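Local atomic coordinates of Exo-beta-1,4-mannosidase (Rhizomucor miehei, PDB entry 4LYP), a protein that probably cleaves terminal, non-reducing beta-linked mannose residues from mannosides, as a fungal TIM-barrel enzyme of glycoside hydrolase family 5 with transglycosylation activity as well. Residues Trp297-Pro302 with Leu308-Glu313; Cys290-Glu295 with His316-Ser321; Glu366-Ala371 with Asp427-Ile432; Ala344-Asn347 with Thr352-Tyr355; Tyr355-Pro360 with Ser422-Asp427. All blocks are in the same frame, centred on the assembly; numbering follows the deposited sequence.

Following the chain, contact 2 opens first, on strand 288-292, and closes on helix 308-329. Contact 1 is nested inside that loop, folding 297-302 back on the first turns of the same helix. Contact 4 comes next and closes a short loop within the connection between strand 333-338 and helix 362-380. Contact 5 begins at Tyr355, where contact 4 ends, and runs on to strand 423-424. Contact 3 opens inside contact 5 on helix 362-380 and closes beyond it on helix 429-448, so the two cross and share Asp427. Glu295 and Lys354 join contacts 2 and 4 by a salt bridge, and Asn312 and Glu366 join contacts 1 and 3 by a probable hydrogen bond.

Contact 1: Trp297-Pro302 with Leu308-Glu313; sequences WGIYDP and LPHANE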
# COMPACT_ATOMS: atom_id res chain seq x y z
N TRP A 297 6.13 -15.83 1.59
CA TRP A 297 7.50 -16.13 1.97
C TRP A 297 7.69 -17.55 2.39
O TRP A 297 8.82 -17.91 2.77
CB TRP A 297 7.96 -15.17 3.07
CG TRP A 297 7.88 -13.74 2.70
CD1 TRP A 297 7.62 -13.21 1.47
CD2 TRP A 297 7.94 -12.62 3.64
NE1 TRP A 297 7.54 -11.79 1.60
CE2 TRP A 297 7.74 -11.42 2.88
CE3 TRP A 297 8.15 -12.52 5.03
CZ2 TRP A 297 7.72 -10.14 3.50
CZ3 TRP A 297 8.22 -11.29 5.62
CH2 TRP A 297 8.02 -10.11 4.85
N GLY A 298 6.65 -18.40 2.28
CA GLY A 298 6.86 -19.83 2.58
C GLY A 298 6.81 -20.19 4.05
O GLY A 298 7.10 -21.31 4.41
N ILE A 299 6.37 -19.23 4.89
CA ILE A 299 6.29 -19.48 6.33
C ILE A 299 4.95 -20.15 6.72
O ILE A 299 4.89 -20.84 7.72
CB ILE A 299 6.42 -18.10 7.07
CG1 ILE A 299 7.80 -17.52 6.71
CG2 ILE A 299 6.18 -18.20 8.58
CD1 ILE A 299 8.99 -18.29 7.27
N TYR A 300 3.92 -19.91 5.91
CA TYR A 300 2.56 -20.36 6.25
C TYR A 300 1.92 -20.95 5.04
O TYR A 300 1.94 -20.35 3.96
CB TYR A 300 1.75 -19.11 6.69
CG TYR A 300 0.30 -19.41 6.98
CD1 TYR A 300 -0.11 -20.15 8.09
CD2 TYR A 300 -0.70 -18.93 6.10
CE1 TYR A 300 -1.44 -20.39 8.32
CE2 TYR A 300 -2.06 -19.16 6.36
CZ TYR A 300 -2.41 -19.87 7.44
OH TYR A 300 -3.74 -20.17 7.68
N ASP A 301 1.35 -22.14 5.20
CA ASP A 301 0.59 -22.79 4.15
C ASP A 301 -0.87 -22.74 4.63
O ASP A 301 -1.24 -23.39 5.62
CB ASP A 301 1.06 -24.23 4.09
CG ASP A 301 0.21 -25.06 3.12
OD1 ASP A 301 -0.69 -24.50 2.46
OD2 ASP A 301 0.63 -26.20 2.83
N PRO A 302 -1.74 -21.97 3.95
CA PRO A 302 -3.12 -21.87 4.42
C PRO A 302 -3.90 -23.15 4.24
O PRO A 302 -5.04 -23.24 4.76
CB PRO A 302 -3.70 -20.75 3.53
CG PRO A 302 -2.91 -20.81 2.27
CD PRO A 302 -1.46 -21.18 2.73
N LEU A 308 -0.93 -22.46 11.78
CA LEU A 308 -1.06 -21.10 12.26
C LEU A 308 -0.06 -20.70 13.35
O LEU A 308 0.48 -19.59 13.33
CB LEU A 308 -2.48 -20.77 12.70
CG LEU A 308 -2.81 -19.31 13.01
CD1 LEU A 308 -2.55 -18.44 11.79
CD2 LEU A 308 -4.23 -19.22 13.56
N PRO A 309 0.24 -21.55 14.34
CA PRO A 309 1.16 -21.12 15.41
C PRO A 309 2.52 -20.62 14.84
O PRO A 309 3.02 -19.57 15.29
CB PRO A 309 1.38 -22.41 16.26
CG PRO A 309 -0.04 -23.02 16.17
CD PRO A 309 -0.41 -22.84 14.69
N HIS A 310 3.09 -21.31 13.84
CA HIS A 310 4.36 -20.84 13.31
C HIS A 310 4.19 -19.46 12.64
O HIS A 310 5.10 -18.64 12.75
CB HIS A 310 4.88 -21.87 12.30
CG HIS A 310 6.20 -21.50 11.66
ND1 HIS A 310 7.29 -21.15 12.41
CD2 HIS A 310 6.58 -21.44 10.36
CE1 HIS A 310 8.35 -20.99 11.57
NE2 HIS A 310 7.93 -21.14 10.36
N ALA A 311 3.05 -19.20 11.95
CA ALA A 311 2.85 -17.87 11.38
C ALA A 311 2.71 -16.82 12.47
O ALA A 311 3.25 -15.70 12.34
CB ALA A 311 1.60 -17.88 10.50
N ASN A 312 1.97 -17.12 13.57
CA ASN A 312 1.83 -16.16 14.66
C ASN A 312 3.20 -15.87 15.28
O ASN A 312 3.50 -14.71 15.58
CB ASN A 312 0.89 -16.67 15.78
CG ASN A 312 -0.55 -16.72 15.36
OD1 ASN A 312 -1.01 -15.84 14.62
ND2 ASN A 312 -1.31 -17.65 15.91
N GLU A 313 4.04 -16.90 15.45
CA GLU A 313 5.35 -16.63 16.06
C GLU A 313 6.22 -15.82 15.12
O GLU A 313 6.96 -14.91 15.56
CB GLU A 313 5.99 -17.97 16.30
CG GLU A 313 5.25 -18.73 17.42
CD GLU A 313 5.62 -20.16 17.53
OE1 GLU A 313 6.55 -20.63 16.88
OE2 GLU A 313 5.00 -20.82 18.38
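Ile299 and His310 meet with their side chains at about a right angle. The CG2 methyl of Ile299, set anti to the backbone N, lies 3.7 Å from CD2 of the imidazole. The same ring carbon, CD2 of His310, comes within 3.2 Å of the carbonyl O of Ile299, which sits at the ring's edge and near its plane. His310 reaches this place because its CG is anti to the backbone N (chi1 180°), which carries the ring out from the helix to the side of the isoleucine.

One residue on, the Tyr300 ring lies obliquely against the helix. Its CD1 is 3.7 Å from CB of Ala311, and its CE1 is 4.0 Å from CA of Leu308 and 4.1 Å from CD1 of the same leucine. The backbone N of Pro302 lies above one face of the tyrosine.

This part of the family 5 barrel is the loop that leaves strand 288-292, doubling back on the start of helix 308-329. Tyr300 is backbone-bonded to Val294, just beyond strand 288-292, while Tyr300 OH bonds to His363 ND1 on helix 362-380, the helix that also packs against Leu308.

Contact 2: Cys290-Glu295 with His316-Ser321; sequences CHCWVE and HDFLES
The carbonyl O of Asp317, one residue ahead of the Phe318 ring that packs on Cys290 and Cys292, is gripped twice. Ser321 N (3.0 Å) and Ser321 OG (2.9 Å) reach Asp317 O from opposite faces of its plane. This is the strand-helix half of a beta-alpha-beta crossover in the TIM barrel: strand 288-292 runs inside, and helix 308-329 returns outside it, nearly antiparallel (173°); the axes of 290-292 and 316-321 approach to 10.1 Å.

Phe318 fills the gap between them. Its CG is anti to the backbone N (chi1 -173°), which sends the ring inward onto the cysteines that face the helix. His291 and Trp293 point the other way. Trp293, with Glu238, lines a guanidine pocket, and His291 bonds to Glu336 and Glu238.

The two sulfurs use the ring differently. Cys290 SG approaches it obliquely, 3.7 Å from Phe318 CE2. Cys292 SG sits over one face, 4.2 Å from the centroid and 18° off the normal, while Cys292 CB lies 3.6 Å from Phe318 CE2.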
# COMPACT_ATOMS: atom_id res chain seq x y z
N CYS A 290 7.20 -1.67 7.09
CA CYS A 290 7.42 -3.07 6.83
C CYS A 290 6.15 -3.67 6.26
O CYS A 290 5.03 -3.13 6.46
CB CYS A 290 7.92 -3.78 8.13
SG CYS A 290 6.79 -3.74 9.52
N HIS A 291 6.34 -4.75 5.48
CA HIS A 291 5.23 -5.51 4.89
C HIS A 291 5.50 -6.93 5.29
O HIS A 291 6.59 -7.48 5.05
CB HIS A 291 5.29 -5.48 3.37
CG HIS A 291 5.14 -4.14 2.71
ND1 HIS A 291 5.06 -3.99 1.36
CD2 HIS A 291 5.08 -2.88 3.23
CE1 HIS A 291 4.96 -2.69 1.06
NE2 HIS A 291 4.97 -2.00 2.16
N CYS A 292 4.52 -7.64 5.93
CA CYS A 292 4.74 -8.98 6.42
C CYS A 292 3.82 -9.96 5.68
O CYS A 292 2.56 -9.83 5.78
CB CYS A 292 4.45 -9.03 7.93
SG CYS A 292 4.78 -10.72 8.58
N TRP A 293 4.42 -10.91 4.95
CA TRP A 293 3.69 -11.83 4.05
C TRP A 293 4.03 -13.27 4.25
O TRP A 293 4.82 -13.84 3.51
CB TRP A 293 3.87 -11.37 2.60
CG TRP A 293 3.14 -10.09 2.32
CD1 TRP A 293 3.62 -8.86 2.02
CD2 TRP A 293 1.71 -9.99 2.36
NE1 TRP A 293 2.56 -7.94 1.90
CE2 TRP A 293 1.40 -8.65 2.10
CE3 TRP A 293 0.67 -10.91 2.60
CZ2 TRP A 293 0.07 -8.22 2.01
CZ3 TRP A 293 -0.63 -10.49 2.54
CH2 TRP A 293 -0.92 -9.14 2.29
N VAL A 294 3.42 -13.89 5.28
CA VAL A 294 3.84 -15.23 5.65
C VAL A 294 3.61 -16.28 4.55
O VAL A 294 4.45 -17.18 4.36
CB VAL A 294 3.28 -15.66 7.01
CG1 VAL A 294 4.01 -14.95 8.14
CG2 VAL A 294 1.74 -15.56 7.09
N GLU A 295 2.49 -16.24 3.82
CA GLU A 295 2.29 -17.27 2.80
C GLU A 295 3.27 -17.03 1.64
O GLU A 295 3.92 -17.97 1.18
CB GLU A 295 0.84 -17.25 2.30
CG GLU A 295 0.57 -18.27 1.21
CD GLU A 295 -0.85 -18.38 0.73
OE1 GLU A 295 -1.75 -17.75 1.33
OE2 GLU A 295 -1.06 -19.07 -0.26
N HIS A 316 5.08 -12.24 15.39
CA HIS A 316 5.55 -11.67 16.62
C HIS A 316 7.01 -11.22 16.54
O HIS A 316 7.36 -10.10 16.97
CB HIS A 316 5.41 -12.74 17.74
CG HIS A 316 5.93 -12.28 19.03
ND1 HIS A 316 7.24 -12.42 19.39
CD2 HIS A 316 5.29 -11.63 20.05
CE1 HIS A 316 7.41 -11.91 20.64
NE2 HIS A 316 6.23 -11.38 21.03
N ASP A 317 7.86 -12.13 16.04
CA ASP A 317 9.29 -11.81 15.99
C ASP A 317 9.56 -10.73 14.94
O ASP A 317 10.51 -9.97 15.13
CB ASP A 317 10.11 -13.10 15.69
CG ASP A 317 10.04 -14.15 16.81
OD1 ASP A 317 9.49 -13.85 17.86
OD2 ASP A 317 10.48 -15.26 16.51
N PHE A 318 8.79 -10.67 13.86
CA PHE A 318 8.94 -9.67 12.80
C PHE A 318 8.64 -8.28 13.38
O PHE A 318 9.37 -7.33 13.20
CB PHE A 318 7.97 -10.04 11.70
CG PHE A 318 8.12 -9.18 10.46
CD1 PHE A 318 9.04 -9.51 9.49
CD2 PHE A 318 7.29 -8.10 10.26
CE1 PHE A 318 9.15 -8.77 8.30
CE2 PHE A 318 7.41 -7.37 9.09
CZ PHE A 318 8.33 -7.68 8.12
N LEU A 319 7.54 -8.15 14.15
CA LEU A 319 7.21 -6.86 14.73
C LEU A 319 8.29 -6.42 15.72
O LEU A 319 8.69 -5.24 15.72
CB LEU A 319 5.83 -6.93 15.45
CG LEU A 319 4.67 -7.01 14.49
CD1 LEU A 319 3.38 -7.29 15.31
CD2 LEU A 319 4.46 -5.72 13.75
N GLU A 320 8.77 -7.36 16.58
CA GLU A 320 9.79 -7.04 17.57
C GLU A 320 11.06 -6.53 16.89
O GLU A 320 11.67 -5.52 17.25
CB GLU A 320 10.11 -8.35 18.33
CG GLU A 320 11.55 -8.81 18.37
CD GLU A 320 11.78 -10.36 18.24
OE1 GLU A 320 11.33 -11.17 19.21
OE2 GLU A 320 12.47 -10.71 17.17
N SER A 321 11.54 -7.31 15.91
CA SER A 321 12.84 -7.02 15.28
C SER A 321 12.76 -5.74 14.48
O SER A 321 13.65 -4.87 14.53
CB SER A 321 13.36 -8.20 14.50
OG SER A 321 12.43 -8.54 13.46

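Contact 3: Glu366-Ala371 with Asp427-Ile432; sequences EYYQKA and DTTVQI
Thr429 lays its CG2 methyl on one face of the Tyr368 ring, and this CH-pi contact is the tight, buried part of the helix-helix packing. The methyl is 4.0 Å from the ring centroid and 23° off the normal, shifted toward the rim, where Tyr368 CD2 lies 3.6 Å from Thr429 CG2. With that methyl anti to the backbone N, the hydroxyl is turned elsewhere: Thr429 OG1 bonds to Asp365 OD1 in the first turn of helix 362-380.

Toward solvent the packing is looser. Ile432 CG2 rests 3.9 Å from both CA and CB of Gln369, whose exposed side chain was modelled in two conformers. Farther round the helix surface, Lys370 NZ makes a salt bridge of 2.8 Å with Glu366 OE2, coming from above the carboxylate plane.

The contact sets helix 362-380 beside helix 429-448 on the outside of the barrel. Beneath it, the Tyr368 ring meets Phe338 of strand 333-338 and touches Val423 of strand 423-424.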
# COMPACT_ATOMS: atom_id res chain seq x y z
N GLU A 366 -7.57 -14.81 13.76
CA GLU A 366 -6.69 -14.95 14.89
C GLU A 366 -5.32 -14.27 14.61
O GLU A 366 -4.77 -13.58 15.46
CB GLU A 366 -6.46 -16.42 15.22
CG GLU A 366 -5.42 -16.63 16.27
CD GLU A 366 -5.16 -18.11 16.60
OE1 GLU A 366 -6.16 -18.90 16.61
OE2 GLU A 366 -4.01 -18.45 16.93
N TYR A 367 -4.81 -14.45 13.37
CA TYR A 367 -3.57 -13.85 13.00
C TYR A 367 -3.61 -12.34 13.10
O TYR A 367 -2.73 -11.69 13.67
CB TYR A 367 -3.25 -14.29 11.55
CG TYR A 367 -1.92 -13.84 11.03
CD1 TYR A 367 -0.70 -14.37 11.48
CD2 TYR A 367 -1.90 -12.89 9.96
CE1 TYR A 367 0.45 -13.98 10.89
CE2 TYR A 367 -0.70 -12.52 9.37
CZ TYR A 367 0.47 -13.09 9.84
OH TYR A 367 1.69 -12.77 9.26
N TYR A 368 -4.71 -11.74 12.55
CA TYR A 368 -4.90 -10.30 12.66
C TYR A 368 -5.02 -9.90 14.14
O TYR A 368 -4.40 -8.92 14.56
CB TYR A 368 -6.21 -9.85 11.97
CG TYR A 368 -6.14 -9.53 10.48
CD1 TYR A 368 -5.61 -10.39 9.52
CD2 TYR A 368 -6.71 -8.32 10.05
CE1 TYR A 368 -5.59 -10.04 8.17
CE2 TYR A 368 -6.70 -7.96 8.70
CZ TYR A 368 -6.15 -8.82 7.79
OH TYR A 368 -6.19 -8.43 6.46
N GLN A 369 -5.84 -10.63 14.90
CA GLN A 369 -6.08 -10.22 16.26
C GLN A 369 -4.79 -10.20 17.08
O GLN A 369 -4.55 -9.27 17.85
CB GLN A 369 -7.12 -11.12 16.91
CG GLN A 369 -7.39 -10.71 18.37
CD GLN A 369 -8.53 -11.50 18.88
OE1 GLN A 369 -8.36 -12.69 19.16
NE2 GLN A 369 -9.69 -10.92 18.88
N LYS A 370 -3.94 -11.20 16.92
CA LYS A 370 -2.70 -11.26 17.65
C LYS A 370 -1.74 -10.18 17.20
O LYS A 370 -1.02 -9.57 18.02
CB LYS A 370 -2.09 -12.65 17.56
CG LYS A 370 -2.90 -13.63 18.37
CD LYS A 370 -2.39 -15.05 18.27
CE LYS A 370 -3.07 -16.00 19.25
NZ LYS A 370 -2.56 -17.43 19.10
N ALA A 371 -1.62 -9.94 15.89
CA ALA A 371 -0.73 -8.89 15.39
C ALA A 371 -1.23 -7.56 15.98
O ALA A 371 -0.39 -6.74 16.47
CB ALA A 371 -0.75 -8.85 13.86
N ASP A 427 -17.14 -9.61 6.35
CA ASP A 427 -16.30 -10.67 6.88
C ASP A 427 -16.26 -10.57 8.40
O ASP A 427 -16.40 -9.48 9.00
CB ASP A 427 -14.89 -10.59 6.30
CG ASP A 427 -14.79 -11.26 4.94
OD1 ASP A 427 -15.75 -11.92 4.45
OD2 ASP A 427 -13.67 -11.15 4.33
N THR A 428 -16.00 -11.69 9.04
CA THR A 428 -15.82 -11.74 10.52
C THR A 428 -14.60 -10.91 10.95
O THR A 428 -14.52 -10.41 12.06
CB THR A 428 -15.71 -13.16 11.04
OG1 THR A 428 -14.68 -13.81 10.30
CG2 THR A 428 -16.99 -13.94 10.82
N THR A 429 -13.66 -10.67 10.01
CA THR A 429 -12.47 -9.89 10.34
C THR A 429 -12.77 -8.45 10.58
O THR A 429 -11.99 -7.77 11.31
CB THR A 429 -11.48 -9.98 9.16
OG1 THR A 429 -11.58 -11.28 8.54
CG2 THR A 429 -10.05 -9.72 9.62
N VAL A 430 -13.89 -7.92 10.04
CA VAL A 430 -14.20 -6.51 10.20
C VAL A 430 -14.30 -6.12 11.69
O VAL A 430 -13.77 -5.08 12.07
CB VAL A 430 -15.45 -6.16 9.42
CG1 VAL A 430 -15.96 -4.73 9.76
CG2 VAL A 430 -15.19 -6.30 7.92
N GLN A 431 -14.95 -6.95 12.51
CA GLN A 431 -15.14 -6.57 13.92
C GLN A 431 -13.76 -6.52 14.62
O GLN A 431 -13.53 -5.68 15.51
CB GLN A 431 -16.07 -7.53 14.64
CG GLN A 431 -16.33 -7.14 16.10
CD GLN A 431 -17.11 -5.87 16.23
OE1 GLN A 431 -18.17 -5.78 15.62
NE2 GLN A 431 -16.62 -4.87 17.02
N ILE A 432 -12.85 -7.44 14.26
CA ILE A 432 -11.54 -7.44 14.83
C ILE A 432 -10.74 -6.19 14.46
O ILE A 432 -10.03 -5.58 15.28
CB ILE A 432 -10.83 -8.72 14.39
CG1 ILE A 432 -11.54 -9.93 15.12
CG2 ILE A 432 -9.33 -8.69 14.72
CD1 ILE A 432 -11.18 -11.23 14.49

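Contact 4: Ala344-Asn347 with Thr352-Tyr355; sequences AWRN and TYKY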
# COMPACT_ATOMS: atom_id res chain seq x y z
N ALA A 344 -8.36 -22.26 3.66
CA ALA A 344 -8.16 -23.27 2.63
C ALA A 344 -8.07 -24.66 3.22
O ALA A 344 -8.51 -25.66 2.60
CB ALA A 344 -6.90 -22.97 1.82
N TRP A 345 -7.50 -24.77 4.43
CA TRP A 345 -7.30 -26.02 5.12
C TRP A 345 -8.57 -26.78 5.41
O TRP A 345 -8.50 -27.98 5.71
CB TRP A 345 -6.47 -25.77 6.41
CG TRP A 345 -7.18 -24.80 7.34
CD1 TRP A 345 -7.02 -23.43 7.39
CD2 TRP A 345 -8.19 -25.12 8.32
NE1 TRP A 345 -7.85 -22.87 8.32
CE2 TRP A 345 -8.60 -23.87 8.91
CE3 TRP A 345 -8.80 -26.33 8.78
CZ2 TRP A 345 -9.59 -23.76 9.92
CZ3 TRP A 345 -9.76 -26.23 9.81
CH2 TRP A 345 -10.16 -24.97 10.36
N ARG A 346 -9.73 -26.14 5.40
CA ARG A 346 -10.97 -26.85 5.61
C ARG A 346 -11.34 -27.78 4.43
O ARG A 346 -12.14 -28.70 4.59
CB ARG A 346 -12.09 -25.85 5.85
CG ARG A 346 -11.98 -25.05 7.11
CD ARG A 346 -13.01 -23.99 7.25
NE ARG A 346 -12.92 -23.24 8.50
CZ ARG A 346 -13.31 -23.68 9.68
NH1 ARG A 346 -13.14 -22.92 10.72
NH2 ARG A 346 -13.91 -24.89 9.78
N ASN A 347 -10.76 -27.50 3.24
CA ASN A 347 -11.07 -28.25 2.04
C ASN A 347 -9.81 -28.13 1.18
O ASN A 347 -9.81 -27.49 0.16
CB ASN A 347 -12.33 -27.72 1.37
CG ASN A 347 -12.78 -28.54 0.19
OD1 ASN A 347 -12.25 -29.60 -0.12
ND2 ASN A 347 -13.75 -27.99 -0.51
N THR A 352 -10.27 -23.84 -5.63
CA THR A 352 -11.22 -22.77 -5.73
C THR A 352 -11.80 -22.39 -4.35
O THR A 352 -12.13 -21.22 -4.13
CB THR A 352 -12.38 -23.05 -6.69
OG1 THR A 352 -13.20 -24.07 -6.20
CG2 THR A 352 -11.82 -23.42 -8.06
N TYR A 353 -11.96 -23.34 -3.43
CA TYR A 353 -12.54 -23.10 -2.14
C TYR A 353 -11.78 -22.04 -1.38
O TYR A 353 -12.38 -21.23 -0.65
CB TYR A 353 -12.61 -24.43 -1.39
CG TYR A 353 -13.04 -24.35 0.05
CD1 TYR A 353 -12.10 -24.11 1.05
CD2 TYR A 353 -14.39 -24.50 0.42
CE1 TYR A 353 -12.44 -24.05 2.36
CE2 TYR A 353 -14.75 -24.39 1.76
CZ TYR A 353 -13.79 -24.17 2.71
OH TYR A 353 -14.13 -24.05 4.03
N LYS A 354 -10.46 -21.94 -1.55
CA LYS A 354 -9.61 -20.99 -0.87
C LYS A 354 -10.04 -19.59 -1.11
O LYS A 354 -9.83 -18.70 -0.27
CB LYS A 354 -8.15 -21.20 -1.37
CG LYS A 354 -7.14 -20.17 -0.87
CD LYS A 354 -5.75 -20.60 -1.29
CE LYS A 354 -4.69 -19.58 -0.88
NZ LYS A 354 -3.37 -20.07 -1.36
N TYR A 355 -10.65 -19.29 -2.28
CA TYR A 355 -10.94 -17.93 -2.70
C TYR A 355 -12.44 -17.58 -2.63
O TYR A 355 -12.78 -16.49 -2.97
CB TYR A 355 -10.40 -17.69 -4.14
CG TYR A 355 -8.93 -18.00 -4.22
CD1 TYR A 355 -7.99 -17.15 -3.62
CD2 TYR A 355 -8.47 -19.10 -4.85
CE1 TYR A 355 -6.63 -17.47 -3.64
CE2 TYR A 355 -7.11 -19.44 -4.89
CZ TYR A 355 -6.18 -18.63 -4.25
OH TYR A 355 -4.83 -18.86 -4.25
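Asn347 and Tyr353 supply the one CH-pi contact here. Asn347 CB sits over the centre of the tyrosine ring, 3.6 Å from the centroid and only 12° off the normal. The amide beyond it is tilted 64° to the ring, with Asn347 ND2 3.7 Å from Tyr353 CD2.

Ordinary van der Waals packing does the rest. The Arg346 chain passes the phenol end of the same ring, its CB 3.3 Å and its CD 3.4 Å from Tyr353 OH. Ala344 CB meets Lys354 CB at 3.9 Å and lies alongside the start of that extended lysine chain.

The polar groups look to other partners. Arg346 NE forms a salt bridge with Asp343, and Trp345 CH2 lies over the centre of the guanidinium. Asn347 N bonds to Ala344 O at 3.0 Å, closing the 3-10 turn.

These two turns pack together near the surface in the long loop between strand 333-338 and helix 362-380. Trp345 stacks on His363 of that helix, while Lys354 reaches past Pro302 to a salt bridge with Glu295, in the loop that follows strand 288-292.

Contact 5: Tyr355-Pro360 with Ser422-Asp427; sequences YLPSTP and SVYSND
Pro357 rests against Tyr424 in the only apolar meeting of the two segments. Its CB is 3.7 Å from Tyr424 CE2, and the next ring atom, Pro357 CG, is 3.9 Å from Tyr424 OH, so the proline lies obliquely along the CD2-CE2 side of the ring, out to the hydroxyl. The tyrosine is swung toward it by a first torsion that leaves CG beside the backbone N (chi1 -59°).

A water carries the polar link across. It donates to Tyr355 O at 2.7 Å and accepts from Tyr424 OH at 2.7 Å, lying in the plane of the tyrosine ring. Tyr424 OH also has a weak bond with Ser398 N.

Backbone turns shape both sides. Leu356 to Thr359 and Tyr424 to Asp427 are type I beta turns, and the second is fastened further by its last side chain: Tyr424 N points almost straight (171°) at Asp427 OD2, 2.9 Å away, meeting it from well above the carboxylate plane.

Charge supplies a further tie through Arg342, which bonds to Thr359 O with NE and forms a salt bridge to Asp427 OD1 with NH1. The polar ties from the loop before helix 362-380 to Tyr424 and the turn after strand 423-424 thus run through intermediaries, among them the water and Arg342. With Arg342 and a backbone N-H both directed at it, the Asp427 carboxylate is probably favoured in its charged form.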
# COMPACT_ATOMS: atom_id res chain seq x y z
N TYR A 355 -10.65 -19.29 -2.28
CA TYR A 355 -10.94 -17.93 -2.70
C TYR A 355 -12.44 -17.58 -2.63
O TYR A 355 -12.78 -16.49 -2.97
CB TYR A 355 -10.40 -17.69 -4.14
CG TYR A 355 -8.93 -18.00 -4.22
CD1 TYR A 355 -7.99 -17.15 -3.62
CD2 TYR A 355 -8.47 -19.10 -4.85
CE1 TYR A 355 -6.63 -17.47 -3.64
CE2 TYR A 355 -7.11 -19.44 -4.89
CZ TYR A 355 -6.18 -18.63 -4.25
OH TYR A 355 -4.83 -18.86 -4.25
N LEU A 356 -13.26 -18.54 -2.17
CA LEU A 356 -14.70 -18.19 -2.09
C LEU A 356 -14.95 -17.27 -0.90
O LEU A 356 -14.50 -17.54 0.23
CB LEU A 356 -15.52 -19.47 -1.91
CG LEU A 356 -15.55 -20.42 -3.14
CD1 LEU A 356 -16.35 -21.64 -2.75
CD2 LEU A 356 -16.20 -19.71 -4.33
N PRO A 357 -15.76 -16.24 -1.10
CA PRO A 357 -16.10 -15.40 0.07
C PRO A 357 -16.86 -16.12 1.18
O PRO A 357 -16.75 -15.75 2.35
CB PRO A 357 -17.00 -14.29 -0.56
CG PRO A 357 -16.51 -14.21 -1.98
CD PRO A 357 -16.18 -15.63 -2.39
N SER A 358 -17.59 -17.21 0.83
CA SER A 358 -18.27 -18.00 1.86
C SER A 358 -17.29 -18.78 2.71
O SER A 358 -17.66 -19.25 3.79
CB SER A 358 -19.24 -18.94 1.18
OG SER A 358 -18.59 -19.78 0.28
N THR A 359 -16.04 -18.96 2.30
CA THR A 359 -15.07 -19.71 3.13
C THR A 359 -14.75 -18.89 4.35
O THR A 359 -14.47 -17.70 4.26
CB THR A 359 -13.84 -20.04 2.28
OG1 THR A 359 -14.31 -20.92 1.27
CG2 THR A 359 -12.76 -20.66 3.11
N PRO A 360 -14.74 -19.52 5.55
CA PRO A 360 -14.40 -18.76 6.75
C PRO A 360 -12.95 -18.28 6.79
O PRO A 360 -12.10 -18.75 6.04
CB PRO A 360 -14.62 -19.76 7.90
CG PRO A 360 -15.52 -20.80 7.33
CD PRO A 360 -15.16 -20.90 5.88
N SER A 422 -8.48 -10.25 0.29
CA SER A 422 -9.50 -9.20 0.56
C SER A 422 -10.20 -9.44 1.84
O SER A 422 -10.63 -10.55 2.18
CB SER A 422 -10.52 -9.24 -0.56
OG SER A 422 -10.06 -8.65 -1.77
N VAL A 423 -10.45 -8.32 2.53
CA VAL A 423 -11.41 -8.28 3.65
C VAL A 423 -12.68 -7.70 3.09
O VAL A 423 -12.74 -6.53 2.70
CB VAL A 423 -10.88 -7.36 4.77
CG1 VAL A 423 -11.93 -7.23 5.89
CG2 VAL A 423 -9.59 -7.89 5.40
N TYR A 424 -13.77 -8.52 3.08
CA TYR A 424 -15.05 -8.04 2.56
C TYR A 424 -15.81 -7.30 3.65
O TYR A 424 -15.59 -7.50 4.86
CB TYR A 424 -15.87 -9.20 2.01
CG TYR A 424 -15.16 -9.92 0.90
CD1 TYR A 424 -14.79 -9.27 -0.28
CD2 TYR A 424 -14.86 -11.27 1.02
CE1 TYR A 424 -14.18 -9.92 -1.33
CE2 TYR A 424 -14.23 -11.96 -0.01
CZ TYR A 424 -13.92 -11.27 -1.22
OH TYR A 424 -13.36 -11.95 -2.30
N SER A 425 -16.80 -6.49 3.20
CA SER A 425 -17.55 -5.65 4.13
C SER A 425 -18.23 -6.38 5.26
O SER A 425 -18.40 -5.77 6.33
CB SER A 425 -18.61 -4.90 3.32
OG SER A 425 -19.42 -5.81 2.63
N ASN A 426 -18.60 -7.62 5.04
CA ASN A 426 -19.26 -8.40 6.11
C ASN A 426 -18.45 -9.62 6.57
O ASN A 426 -18.99 -10.49 7.21
CB ASN A 426 -20.66 -8.82 5.62
CG ASN A 426 -20.57 -9.73 4.39
OD1 ASN A 426 -19.55 -9.86 3.77
ND2 ASN A 426 -21.67 -10.35 4.01
N ASP A 427 -17.14 -9.61 6.35
CA ASP A 427 -16.30 -10.67 6.88
C ASP A 427 -16.26 -10.57 8.40
O ASP A 427 -16.40 -9.48 9.00
CB ASP A 427 -14.89 -10.59 6.30
CG ASP A 427 -14.79 -11.26 4.94
OD1 ASP A 427 -15.75 -11.92 4.45
OD2 ASP A 427 -13.67 -11.15 4.33
O HOH W 1 -12.49 -14.34 -1.37